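Local coordinates for teicoplanin pseudoaglycone deacetylases Orf2 (Actinoplanes teichomyceticus, PDB 3DFF), which probably deacetylates a teicoplanin pseudoaglycone as a zinc-dependent hydrolase of the PIG-L (GlcNAc-PI de-N-acetylase) family, at residues A[16-19]-A[20-24]; A[56-59]-A[60-64]; A[111-114]-A[115-118]; A[235-238]-A[239-243]; A[248-251]-A[252-256]. One frame throughout, in Å; residues are numbered along the deposited sequence.

Contact 1: A[16-19]-A[20-24]. With ZN (zinc ion), chain B.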
loop_
_atom_site.group_PDB
_atom_site.type_symbol
_atom_site.label_atom_id
_atom_site.label_comp_id
_atom_site.label_asym_id
_atom_site.label_seq_id
_atom_site.Cartn_x
_atom_site.Cartn_y
_atom_site.Cartn_z
ATOM N N HIS A 16 0.846 2.863 2.262
ATOM C CA HIS A 16 0.076 3.684 3.192
ATOM C C HIS A 16 -0.670 2.823 4.178
ATOM O O HIS A 16 -0.755 1.605 4.022
ATOM C CB HIS A 16 -0.967 4.523 2.453
ATOM C CG HIS A 16 -0.382 5.440 1.439
ATOM N ND1 HIS A 16 -0.708 5.370 0.100
ATOM C CD2 HIS A 16 0.486 6.471 1.566
ATOM C CE1 HIS A 16 -0.061 6.319 -0.552
ATOM N NE2 HIS A 16 0.686 6.986 0.312
ATOM N N LEU A 17 -1.222 3.480 5.198
ATOM C CA LEU A 17 -1.995 2.813 6.236
ATOM C C LEU A 17 -3.399 2.476 5.722
ATOM O O LEU A 17 -4.361 3.230 5.942
ATOM C CB LEU A 17 -2.027 3.698 7.495
ATOM C CG LEU A 17 -0.652 3.996 8.115
ATOM C CD1 LEU A 17 -0.678 5.227 8.971
ATOM C CD2 LEU A 17 -0.168 2.782 8.963
ATOM N N ASP A 18 -3.475 1.350 5.014
ATOM C CA ASP A 18 -4.711 0.776 4.446
ATOM C C ASP A 18 -4.432 -0.142 3.260
ATOM O O ASP A 18 -5.209 -1.045 2.994
ATOM C CB ASP A 18 -5.751 1.830 4.042
ATOM C CG ASP A 18 -5.217 2.867 3.022
ATOM O OD1 ASP A 18 -4.078 2.768 2.522
ATOM O OD2 ASP A 18 -5.969 3.831 2.753
ATOM N N ASP A 19 -3.337 0.080 2.538
ATOM C CA ASP A 19 -3.186 -0.552 1.221
ATOM C C ASP A 19 -3.071 -2.069 1.312
ATOM O O ASP A 19 -3.685 -2.785 0.518
ATOM C CB ASP A 19 -1.978 0.009 0.454
ATOM C CG ASP A 19 -2.188 1.436 -0.008
ATOM O OD1 ASP A 19 -3.167 1.707 -0.733
ATOM O OD2 ASP A 19 -1.364 2.296 0.350
ATOM N N ALA A 20 -2.290 -2.551 2.270
ATOM C CA ALA A 20 -2.073 -4.001 2.417
ATOM C C ALA A 20 -3.372 -4.700 2.753
ATOM O O ALA A 20 -3.647 -5.810 2.237
ATOM C CB ALA A 20 -1.023 -4.277 3.517
ATOM N N VAL A 21 -4.166 -4.093 3.627
ATOM C CA VAL A 21 -5.442 -4.719 4.011
ATOM C C VAL A 21 -6.416 -4.698 2.828
ATOM O O VAL A 21 -7.008 -5.718 2.478
ATOM C CB VAL A 21 -6.033 -4.104 5.289
ATOM C CG1 VAL A 21 -7.426 -4.661 5.562
ATOM C CG2 VAL A 21 -5.084 -4.386 6.471
ATOM N N LEU A 22 -6.565 -3.541 2.192
ATOM C CA LEU A 22 -7.437 -3.440 1.015
ATOM C C LEU A 22 -7.060 -4.425 -0.076
ATOM O O LEU A 22 -7.944 -5.019 -0.730
ATOM C CB LEU A 22 -7.333 -2.039 0.415
ATOM C CG LEU A 22 -8.107 -0.951 1.144
ATOM C CD1 LEU A 22 -7.593 0.413 0.692
ATOM C CD2 LEU A 22 -9.619 -1.086 0.903
ATOM N N SER A 23 -5.762 -4.582 -0.300
ATOM C CA SER A 23 -5.281 -5.341 -1.454
ATOM C C SER A 23 -5.021 -6.807 -1.166
ATOM O O SER A 23 -5.118 -7.644 -2.075
ATOM C CB SER A 23 -4.012 -4.712 -2.035
ATOM O OG SER A 23 -4.229 -3.357 -2.381
ATOM N N PHE A 24 -4.684 -7.111 0.085
ATOM C CA PHE A 24 -4.087 -8.415 0.405
ATOM C C PHE A 24 -4.550 -8.929 1.771
ATOM O O PHE A 24 -3.976 -9.882 2.301
ATOM C CB PHE A 24 -2.551 -8.293 0.322
ATOM C CG PHE A 24 -1.803 -9.616 0.302
ATOM C CD1 PHE A 24 -2.084 -10.591 -0.652
ATOM C CD2 PHE A 24 -0.790 -9.852 1.220
ATOM C CE1 PHE A 24 -1.375 -11.809 -0.667
ATOM C CE2 PHE A 24 -0.076 -11.056 1.216
ATOM C CZ PHE A 24 -0.368 -12.034 0.277
HETATM ZN ZN ZN B . -2.001 3.981 -0.784
HETATM O O HOH W 1 -3.544 4.364 0.603
HETATM O O HOH W 2 -4.188 -0.240 -2.349
HETATM O O HOH W 3 -2.898 5.224 -2.074
#

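Contact 2: A[56-59]-A[60-64]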
loop_
_atom_site.group_PDB
_atom_site.type_symbol
_atom_site.label_atom_id
_atom_site.label_comp_id
_atom_site.label_asym_id
_atom_site.label_seq_id
_atom_site.Cartn_x
_atom_site.Cartn_y
_atom_site.Cartn_z
ATOM N N ALA A 56 -3.075 19.098 2.608
ATOM C CA ALA A 56 -3.122 18.108 3.685
ATOM C C ALA A 56 -4.317 18.398 4.598
ATOM O O ALA A 56 -5.059 17.478 4.971
ATOM C CB ALA A 56 -1.828 18.117 4.467
ATOM N N GLN A 57 -4.534 19.674 4.894
ATOM C CA GLN A 57 -5.683 20.083 5.690
ATOM C C GLN A 57 -6.968 19.646 5.020
ATOM O O GLN A 57 -7.861 19.156 5.696
ATOM C CB GLN A 57 -5.683 21.594 5.921
ATOM C CG GLN A 57 -4.546 22.024 6.803
ATOM C CD GLN A 57 -4.518 23.505 7.019
ATOM O OE1 GLN A 57 -5.517 24.101 7.425
ATOM N NE2 GLN A 57 -3.365 24.118 6.774
ATOM N N ARG A 58 -7.055 19.798 3.697
ATOM C CA ARG A 58 -8.223 19.339 2.938
ATOM C C ARG A 58 -8.410 17.824 3.051
ATOM O O ARG A 58 -9.539 17.332 3.178
ATOM C CB ARG A 58 -8.110 19.758 1.465
ATOM C CG ARG A 58 -9.367 19.505 0.650
ATOM C CD ARG A 58 -9.146 19.743 -0.828
ATOM N NE ARG A 58 -10.200 19.135 -1.644
ATOM C CZ ARG A 58 -10.114 17.936 -2.218
ATOM N NH1 ARG A 58 -9.021 17.197 -2.072
ATOM N NH2 ARG A 58 -11.123 17.473 -2.946
HETATM N N MSE A 59 -7.309 17.083 3.004
HETATM C CA MSE A 59 -7.376 15.627 3.129
HETATM C C MSE A 59 -7.872 15.235 4.507
HETATM O O MSE A 59 -8.696 14.316 4.646
HETATM C CB MSE A 59 -6.014 14.980 2.871
HETATM C CG MSE A 59 -5.591 14.960 1.412
HETATM SE SE MSE A 59 -6.942 14.274 0.166
HETATM C CE MSE A 59 -7.833 12.928 1.294
ATOM N N HIS A 60 -7.373 15.930 5.523
ATOM C CA HIS A 60 -7.779 15.638 6.905
ATOM C C HIS A 60 -9.288 15.780 7.056
ATOM O O HIS A 60 -9.934 14.950 7.697
ATOM C CB HIS A 60 -7.033 16.518 7.900
ATOM C CG HIS A 60 -5.556 16.254 7.924
ATOM N ND1 HIS A 60 -4.658 17.074 8.565
ATOM C CD2 HIS A 60 -4.827 15.251 7.379
ATOM C CE1 HIS A 60 -3.434 16.593 8.407
ATOM N NE2 HIS A 60 -3.512 15.479 7.706
ATOM N N THR A 61 -9.842 16.827 6.445
ATOM C CA THR A 61 -11.285 17.052 6.444
ATOM C C THR A 61 -12.049 15.918 5.752
ATOM O O THR A 61 -13.088 15.469 6.256
ATOM C CB THR A 61 -11.616 18.423 5.813
ATOM O OG1 THR A 61 -11.071 19.458 6.656
ATOM C CG2 THR A 61 -13.126 18.607 5.684
ATOM N N ILE A 62 -11.518 15.432 4.626
ATOM C CA ILE A 62 -12.120 14.325 3.885
ATOM C C ILE A 62 -12.088 13.044 4.737
ATOM O O ILE A 62 -13.000 12.199 4.661
ATOM C CB ILE A 62 -11.407 14.145 2.521
ATOM C CG1 ILE A 62 -11.845 15.273 1.575
ATOM C CG2 ILE A 62 -11.682 12.771 1.912
ATOM C CD1 ILE A 62 -10.951 15.421 0.350
ATOM N N TRP A 63 -11.063 12.937 5.581
ATOM C CA TRP A 63 -10.885 11.790 6.476
ATOM C C TRP A 63 -11.685 11.914 7.770
ATOM O O TRP A 63 -11.549 11.080 8.670
ATOM C CB TRP A 63 -9.403 11.620 6.817
ATOM C CG TRP A 63 -8.559 11.224 5.647
ATOM C CD1 TRP A 63 -8.975 10.627 4.491
ATOM C CD2 TRP A 63 -7.137 11.349 5.549
ATOM N NE1 TRP A 63 -7.898 10.392 3.670
ATOM C CE2 TRP A 63 -6.757 10.823 4.299
ATOM C CE3 TRP A 63 -6.148 11.850 6.405
ATOM C CZ2 TRP A 63 -5.427 10.789 3.878
ATOM C CZ3 TRP A 63 -4.840 11.827 5.991
ATOM C CH2 TRP A 63 -4.486 11.306 4.728
ATOM N N GLY A 64 -12.515 12.951 7.866
ATOM C CA GLY A 64 -13.360 13.131 9.050
ATOM C C GLY A 64 -12.657 13.674 10.272
ATOM O O GLY A 64 -13.114 13.460 11.408
#

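Contact 3: A[111-114]-A[115-118]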
loop_
_atom_site.group_PDB
_atom_site.type_symbol
_atom_site.label_atom_id
_atom_site.label_comp_id
_atom_site.label_asym_id
_atom_site.label_seq_id
_atom_site.Cartn_x
_atom_site.Cartn_y
_atom_site.Cartn_z
ATOM N N ALA A 111 0.096 19.893 -4.076
ATOM C CA ALA A 111 -0.636 21.151 -4.008
ATOM C C ALA A 111 -2.077 20.959 -4.425
ATOM O O ALA A 111 -2.361 20.129 -5.277
ATOM C CB ALA A 111 0.024 22.190 -4.894
ATOM N N HIS A 112 -2.973 21.735 -3.819
ATOM C CA HIS A 112 -4.355 21.814 -4.277
ATOM C C HIS A 112 -4.465 22.893 -5.351
ATOM O O HIS A 112 -3.935 23.994 -5.193
ATOM C CB HIS A 112 -5.296 22.148 -3.118
ATOM C CG HIS A 112 -6.726 22.306 -3.532
ATOM N ND1 HIS A 112 -7.536 21.232 -3.827
ATOM C CD2 HIS A 112 -7.487 23.413 -3.709
ATOM C CE1 HIS A 112 -8.736 21.670 -4.169
ATOM N NE2 HIS A 112 -8.736 22.989 -4.094
ATOM N N VAL A 113 -5.149 22.560 -6.443
ATOM C CA VAL A 113 -5.377 23.498 -7.538
ATOM C C VAL A 113 -6.852 23.892 -7.539
ATOM O O VAL A 113 -7.731 23.024 -7.613
ATOM C CB VAL A 113 -4.970 22.885 -8.896
ATOM C CG1 VAL A 113 -5.195 23.880 -10.051
ATOM C CG2 VAL A 113 -3.511 22.446 -8.855
ATOM N N GLU A 114 -7.116 25.195 -7.445
ATOM C CA GLU A 114 -8.491 25.698 -7.336
ATOM C C GLU A 114 -9.357 25.133 -8.456
ATOM O O GLU A 114 -8.984 25.204 -9.631
ATOM C CB GLU A 114 -8.509 27.231 -7.361
ATOM C CG GLU A 114 -9.862 27.868 -7.014
ATOM C CD GLU A 114 -10.293 27.638 -5.568
ATOM O OE1 GLU A 114 -9.452 27.794 -4.651
ATOM O OE2 GLU A 114 -11.486 27.312 -5.351
ATOM N N GLY A 115 -10.498 24.558 -8.080
ATOM C CA GLY A 115 -11.412 23.930 -9.035
ATOM C C GLY A 115 -11.160 22.441 -9.238
ATOM O O GLY A 115 -12.108 21.654 -9.359
ATOM N N ARG A 116 -9.883 22.056 -9.274
ATOM C CA ARG A 116 -9.484 20.664 -9.501
ATOM C C ARG A 116 -9.644 19.820 -8.246
ATOM O O ARG A 116 -9.259 20.231 -7.151
ATOM C CB ARG A 116 -8.034 20.582 -9.991
ATOM C CG ARG A 116 -7.807 21.125 -11.396
ATOM C CD ARG A 116 -8.244 20.129 -12.468
ATOM N NE ARG A 116 -8.531 20.795 -13.738
ATOM C CZ ARG A 116 -7.630 21.042 -14.690
ATOM N NH1 ARG A 116 -6.362 20.677 -14.534
ATOM N NH2 ARG A 116 -8.003 21.656 -15.807
ATOM N N GLN A 117 -10.202 18.629 -8.422
ATOM C CA GLN A 117 -10.406 17.685 -7.323
ATOM C C GLN A 117 -9.126 16.910 -6.982
ATOM O O GLN A 117 -8.751 16.801 -5.808
ATOM C CB GLN A 117 -11.567 16.728 -7.643
ATOM C CG GLN A 117 -11.965 16.659 -9.134
ATOM C CD GLN A 117 -12.715 17.912 -9.606
ATOM O OE1 GLN A 117 -13.661 18.370 -8.957
ATOM N NE2 GLN A 117 -12.281 18.473 -10.736
ATOM N N LYS A 118 -8.459 16.389 -8.011
ATOM C CA LYS A 118 -7.206 15.652 -7.840
ATOM C C LYS A 118 -6.046 16.586 -7.473
ATOM O O LYS A 118 -5.903 17.668 -8.052
ATOM C CB LYS A 118 -6.882 14.861 -9.114
ATOM C CG LYS A 118 -5.786 13.792 -8.961
ATOM C CD LYS A 118 -6.198 12.704 -7.976
ATOM C CE LYS A 118 -5.203 11.552 -7.959
ATOM N NZ LYS A 118 -5.526 10.599 -6.857
HETATM O O HOH W 4 -6.410 20.057 -6.827
#

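Contact 4: A[235-238]-A[239-243]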
loop_
_atom_site.group_PDB
_atom_site.type_symbol
_atom_site.label_atom_id
_atom_site.label_comp_id
_atom_site.label_asym_id
_atom_site.label_seq_id
_atom_site.Cartn_x
_atom_site.Cartn_y
_atom_site.Cartn_z
ATOM N N LEU A 235 -14.099 8.106 1.364
ATOM C CA LEU A 235 -13.242 8.178 0.183
ATOM C C LEU A 235 -13.288 6.898 -0.656
ATOM O O LEU A 235 -13.406 6.958 -1.876
ATOM C CB LEU A 235 -11.808 8.473 0.632
ATOM C CG LEU A 235 -10.720 9.034 -0.282
ATOM C CD1 LEU A 235 -11.225 10.215 -1.086
ATOM C CD2 LEU A 235 -9.544 9.447 0.599
ATOM N N LEU A 236 -13.225 5.743 -0.002
ATOM C CA LEU A 236 -13.213 4.458 -0.710
ATOM C C LEU A 236 -14.570 4.047 -1.284
ATOM O O LEU A 236 -14.631 3.442 -2.358
ATOM C CB LEU A 236 -12.683 3.347 0.192
ATOM C CG LEU A 236 -11.190 3.383 0.506
ATOM C CD1 LEU A 236 -10.887 2.522 1.709
ATOM C CD2 LEU A 236 -10.387 2.929 -0.693
ATOM N N ASN A 237 -15.645 4.359 -0.570
ATOM C CA ASN A 237 -16.977 3.956 -1.024
ATOM C C ASN A 237 -17.487 4.745 -2.222
ATOM O O ASN A 237 -18.209 4.211 -3.070
ATOM C CB ASN A 237 -17.971 3.980 0.128
ATOM C CG ASN A 237 -17.933 2.701 0.928
ATOM O OD1 ASN A 237 -18.398 1.657 0.467
ATOM N ND2 ASN A 237 -17.343 2.761 2.117
ATOM N N GLY A 238 -17.095 6.014 -2.288
ATOM C CA GLY A 238 -17.511 6.897 -3.377
ATOM C C GLY A 238 -18.952 7.326 -3.204
ATOM O O GLY A 238 -19.517 7.211 -2.113
ATOM N N SER A 239 -19.552 7.818 -4.285
ATOM C CA SER A 239 -20.924 8.325 -4.234
ATOM C C SER A 239 -21.960 7.227 -4.465
ATOM O O SER A 239 -23.168 7.485 -4.437
ATOM C CB SER A 239 -21.113 9.486 -5.219
ATOM O OG SER A 239 -20.622 9.145 -6.503
ATOM N N GLU A 240 -21.479 6.003 -4.681
ATOM C CA GLU A 240 -22.351 4.845 -4.825
ATOM C C GLU A 240 -22.406 4.048 -3.519
ATOM O O GLU A 240 -23.305 3.228 -3.327
ATOM C CB GLU A 240 -21.893 3.939 -5.975
ATOM C CG GLU A 240 -21.235 4.646 -7.169
ATOM C CD GLU A 240 -22.051 5.815 -7.697
ATOM O OE1 GLU A 240 -23.190 5.595 -8.176
ATOM O OE2 GLU A 240 -21.543 6.957 -7.631
ATOM N N ASN A 241 -21.449 4.301 -2.624
ATOM C CA ASN A 241 -21.373 3.596 -1.344
ATOM C C ASN A 241 -21.209 2.085 -1.529
ATOM O O ASN A 241 -21.861 1.282 -0.855
ATOM C CB ASN A 241 -22.599 3.901 -0.487
ATOM C CG ASN A 241 -22.333 3.703 0.980
ATOM O OD1 ASN A 241 -22.620 2.643 1.535
ATOM N ND2 ASN A 241 -21.754 4.716 1.618
ATOM N N ASN A 242 -20.316 1.707 -2.437
ATOM C CA ASN A 242 -20.289 0.344 -2.959
ATOM C C ASN A 242 -18.900 -0.291 -3.039
ATOM O O ASN A 242 -18.660 -1.125 -3.919
ATOM C CB ASN A 242 -20.909 0.342 -4.359
ATOM C CG ASN A 242 -20.098 1.160 -5.349
ATOM O OD1 ASN A 242 -19.263 1.976 -4.950
ATOM N ND2 ASN A 242 -20.328 0.942 -6.644
ATOM N N LEU A 243 -17.984 0.101 -2.150
ATOM C CA LEU A 243 -16.637 -0.490 -2.163
ATOM C C LEU A 243 -16.661 -2.013 -2.161
ATOM O O LEU A 243 -16.033 -2.642 -3.005
ATOM C CB LEU A 243 -15.771 0.020 -1.001
ATOM C CG LEU A 243 -14.372 -0.627 -0.900
ATOM C CD1 LEU A 243 -13.415 -0.125 -1.983
ATOM C CD2 LEU A 243 -13.765 -0.440 0.493
#

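Contact 5: A[248-251]-A[252-256]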
loop_
_atom_site.group_PDB
_atom_site.type_symbol
_atom_site.label_atom_id
_atom_site.label_comp_id
_atom_site.label_asym_id
_atom_site.label_seq_id
_atom_site.Cartn_x
_atom_site.Cartn_y
_atom_site.Cartn_z
ATOM N N ASP A 248 -15.993 -7.297 -4.624
ATOM C CA ASP A 248 -16.576 -8.616 -4.902
ATOM C C ASP A 248 -16.671 -8.871 -6.411
ATOM O O ASP A 248 -16.357 -9.967 -6.869
ATOM C CB ASP A 248 -17.966 -8.712 -4.277
ATOM C CG ASP A 248 -17.933 -9.104 -2.798
ATOM O OD1 ASP A 248 -16.922 -9.672 -2.329
ATOM O OD2 ASP A 248 -18.952 -8.866 -2.109
ATOM N N GLU A 249 -17.101 -7.852 -7.155
ATOM C CA GLU A 249 -17.264 -7.955 -8.602
ATOM C C GLU A 249 -15.915 -8.124 -9.285
ATOM O O GLU A 249 -15.771 -8.903 -10.229
ATOM C CB GLU A 249 -17.998 -6.729 -9.151
ATOM C CG GLU A 249 -18.211 -6.711 -10.693
ATOM C CD GLU A 249 -18.843 -7.996 -11.268
ATOM O OE1 GLU A 249 -19.460 -8.780 -10.508
ATOM O OE2 GLU A 249 -18.723 -8.219 -12.496
ATOM N N HIS A 250 -14.906 -7.429 -8.768
ATOM C CA HIS A 250 -13.586 -7.537 -9.337
ATOM C C HIS A 250 -13.053 -8.952 -9.177
ATOM O O HIS A 250 -12.510 -9.526 -10.119
ATOM C CB HIS A 250 -12.639 -6.517 -8.690
ATOM C CG HIS A 250 -11.269 -6.528 -9.289
ATOM N ND1 HIS A 250 -10.986 -5.953 -10.511
ATOM C CD2 HIS A 250 -10.108 -7.060 -8.843
ATOM C CE1 HIS A 250 -9.705 -6.125 -10.785
ATOM N NE2 HIS A 250 -9.153 -6.801 -9.795
ATOM N N ALA A 251 -13.195 -9.507 -7.971
ATOM C CA ALA A 251 -12.796 -10.879 -7.703
ATOM C C ALA A 251 -13.579 -11.844 -8.587
ATOM O O ALA A 251 -13.006 -12.781 -9.121
ATOM C CB ALA A 251 -13.018 -11.211 -6.255
ATOM N N ARG A 252 -14.880 -11.604 -8.736
ATOM C CA ARG A 252 -15.724 -12.504 -9.531
ATOM C C ARG A 252 -15.274 -12.529 -11.001
ATOM O O ARG A 252 -15.237 -13.594 -11.619
ATOM C CB ARG A 252 -17.200 -12.120 -9.411
ATOM C CG ARG A 252 -18.168 -13.166 -9.961
ATOM C CD ARG A 252 -19.494 -12.532 -10.386
ATOM N NE ARG A 252 -19.304 -11.618 -11.512
ATOM C CZ ARG A 252 -19.058 -11.995 -12.769
ATOM N NH1 ARG A 252 -18.985 -13.280 -13.100
ATOM N NH2 ARG A 252 -18.879 -11.075 -13.704
ATOM N N GLN A 253 -14.910 -11.369 -11.545
ATOM C CA GLN A 253 -14.351 -11.282 -12.909
ATOM C C GLN A 253 -13.177 -12.226 -13.136
ATOM O O GLN A 253 -13.060 -12.852 -14.191
ATOM C CB GLN A 253 -13.829 -9.880 -13.176
ATOM C CG GLN A 253 -14.846 -8.890 -13.584
ATOM C CD GLN A 253 -14.226 -7.542 -13.924
ATOM O OE1 GLN A 253 -14.934 -6.551 -14.085
ATOM N NE2 GLN A 253 -12.892 -7.497 -14.028
ATOM N N ASN A 254 -12.291 -12.295 -12.145
ATOM C CA ASN A 254 -11.051 -13.061 -12.253
ATOM C C ASN A 254 -11.179 -14.522 -11.849
ATOM O O ASN A 254 -10.231 -15.305 -11.978
ATOM C CB ASN A 254 -9.970 -12.398 -11.413
ATOM C CG ASN A 254 -9.500 -11.093 -12.006
ATOM O OD1 ASN A 254 -9.614 -10.860 -13.215
ATOM N ND2 ASN A 254 -8.956 -10.235 -11.158
ATOM N N ALA A 255 -12.347 -14.873 -11.339
ATOM C CA ALA A 255 -12.664 -16.251 -11.002
ATOM C C ALA A 255 -14.182 -16.443 -11.041
ATOM O O ALA A 255 -14.829 -16.490 -9.989
ATOM C CB ALA A 255 -12.112 -16.593 -9.636
ATOM N N PRO A 256 -14.761 -16.526 -12.259
ATOM C CA PRO A 256 -16.208 -16.719 -12.401
ATOM C C PRO A 256 -16.728 -17.982 -11.702
ATOM O O PRO A 256 -17.811 -17.949 -11.123
ATOM C CB PRO A 256 -16.405 -16.819 -13.921
ATOM C CG PRO A 256 -15.235 -16.125 -14.505
ATOM C CD PRO A 256 -14.098 -16.429 -13.573
HETATM O O HOH W 5 -17.378 -6.848 -14.300
HETATM O O HOH W 6 -13.259 -4.672 -11.666
#

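Contact 1: A[16-19]-A[20-24]
The carbonyl O of D19 accepts the backbone N of S23 at 2.9 Å, and S23 OG also comes within 3.0 Å of it, though the hydroxyl has other partners and its proton is not settled. OG stands beside the serine's own N (chi1 -56°), which places it, as well as the N-H, near D19 O; water 2 bridges OG to D19 OD1. One residue earlier, L22 N meets D18 O at 3.0 Å in an almost straight bond (174°), and the leucine's CD1 rests on D18 CB.

The H16-L17-D18-D19 run is the family's metal-binding motif. H16 ND1 lies 2.1 Å from the zinc ion; D19 binds through OD2 at 2.1 Å and more loosely through OD1 at 2.6 Å, and OD2 also accepts H16 N on its anti lone pair. H164 and two waters complete the shell. D18 acts one step back, its OD1 accepting a bond of 2.6 Å from zinc-bound water 1, while D163 holds H16 NE2 and so fixes the imidazole. The segment joins the end of strand 9-14 to helix 19-33, whose buried faces pack V21 and L22 against helix 216-226 and A20 against strand 182-185.

Contact 2: A[56-59]-A[60-64]
M59, a selenomethionine, turns its CE methyl to W63 NE1 at 3.5 Å, bringing it against the five-membered part of the indole. The chain reaches it by folding: after CG leaves beside the backbone N, bends at chi2 (-50°) and chi3 turn SE and CE forward, toward I62 and W63. Like R58, this residue has two deposited conformers, and the description holds for one of them. In it CE also touches I62 CG2 at 3.9 Å.

W63 does more than receive a methyl. Its chi1 of -67° lays the indole back across the last turn, where M59 O sits 3.2 Å above one face while accepting W63 N. H60 repeats the pattern a turn earlier: A56 O accepts H60 N at 2.8 Å and lies over one face of the imidazole. Both imidazole nitrogens are engaged, ND1 by P67 O and NE2 by Y100 OH, so the ring's rotation is fixed; histidine suits a place with two polar partners. On the outer side R58 runs extended from CG to NE and lays a guanidinium face over I62 CD1, with NH1 at 3.6 Å, letting the aliphatic tip shelter under a charged group.

G64, with positive phi, is the C-prime residue of a Schellman motif, its N bonding T61 O at 3.0 Å, and glycine tolerates that backbone readily. Helix 54-62 thus ends with W63 held between neighbours: A71 of helix 71-85 touches it, R75 of that helix makes a cation-pi contact, and L235 of helix 233-237 packs on W63, I62 and M59.

Contact 3: A[111-114]-A[115-118]
V113 O and R116 N close a type II beta turn with a 2.9 Å hydrogen bond, bent to 132° and reached well out of the carbonyl plane, by 33°. The side chains of V113 and R116 run side by side in the same direction: their CB atoms lie 4.0 Å apart, and R116 CG meets V113 CG1 at the same separation. Just before the turn, H112, with CG anti to N (chi1 177°), brings CE1 to 3.4 Å from R116 O, which lies obliquely to the ring.

What holds these pieces is mostly backbone. G115 occupies the third position of the turn with a positive phi, where a CB would collide with E114 O, so glycine is called for. E114 precedes it, and its side chain bends at chi2, so that its CG lies 3.5 Å from G115 N. Water 4 fills the mouth of the loop: it accepts V113 N at 2.8 Å and lies 2.9 Å from R116 O and 2.7 Å from K118 O, acceptors that compete with others for its two protons. Farther out, A111 pairs with A120, making the loop the connection of the small antiparallel sheet of strands 110-111 and 120-121.

With V113 O to R116 N as the one clear direct hydrogen bond between the segments, the glycine and water 4 probably help to set the loop's shape. The charged ends of E114 and R116 diverge into an exposed setting, where charged groups are probably well solvated.

Contact 4: A[235-238]-A[239-243]
Between N237 and N242 the backbone loops back on itself, with positive phi at G238 and at N241, and closes through a weak bond of 3.3 Å from N242 N to N237 O. Glycine fits the first of these bends because a CB there would press on S239 N.

The side chain of N237 spans the loop. Its OD1 accepts L243 N at 3.1 Å, fairly straight at 157° although the donor is tilted 35° from the amide plane, and it also lies against L243 CB. The amide is held at its other end by M233 O, which takes ND2, so its orientation is fixed from both sides. L243, with CG anti to N (chi1 176°), extends across N237 at about a right angle and brings CD2 to L236 CB at 4.0 Å; a leucine serves at this buried corner. At the exposed tip S239 OG donates to E240 OE2 at 2.6 Å.

N242 OD1 comes to 3.1 Å from N237 O, two acceptors facing each other. R246 probably eases this: its NE binds N242 OD1, while its NH2 binds L236 O and, weakly, N237 O. The chemistry is thus an exchange of duties at a helix junction: carbonyls left at the end of helix 233-237 are met by an arginine of helix 243-254, and a first-turn N-H of the latter is met by an asparagine of the former.

Contact 5: A[248-251]-A[252-256]
E249 starts out extended, CG anti to its N, then turns at chi2, while R252, likewise anti at chi1, folds at chi3 (65°); the two chains therefore run alongside each other and point the same way. R252 grips the carboxylate side-on, NE to E249 OE1 at 3.0 Å and NH2 to E249 OE2 at 3.1 Å, both meeting the syn sides. The oxygens lie almost in the guanidinium plane, though the two planar groups are turned 30° apart. Water 5 also donates to E249 OE2 and joins it to Q253 OE1.

This is an i to i+3 salt bridge on the outer face of helix 243-254, whose regular bonds include R252 N to D248 O at 2.9 Å. Toward its end the helix frays: A251 O is shared by N254 N and A255 N, both weakly.

H250 points to another face. Its NE2 binds E186 OE1, and water 6 sits in the ring plane at ND1; H250 and E186 are ligands of a zinc site observed for this protein, though no zinc is bound there in this chain. N254 ND2 passes 3.7 Å from H250 NE2, with amide and ring planes 77° apart, and D248 OD1 makes a salt bridge with R219 NE.

Overall arrangement
From the N terminus the five contacts follow in series; each is local, so none nests in or crosses another. Contact 1 closes the turn from strand 9-14 into helix 19-33 at the zinc ion. Contact 2 ends helix 54-62, contact 3 turns back the small hairpin, contact 4 closes the loop between helices 233-237 and 243-254, and contact 5 lies near the end of the latter. Packing joins several of them: R58 rests on H112, linking contacts 2 and 3, while helix 233-237 sits between contacts 1 and 2, with L236 against L22. Contact 5 touches none of the others; its centre is about 18 Å from that of contact 4.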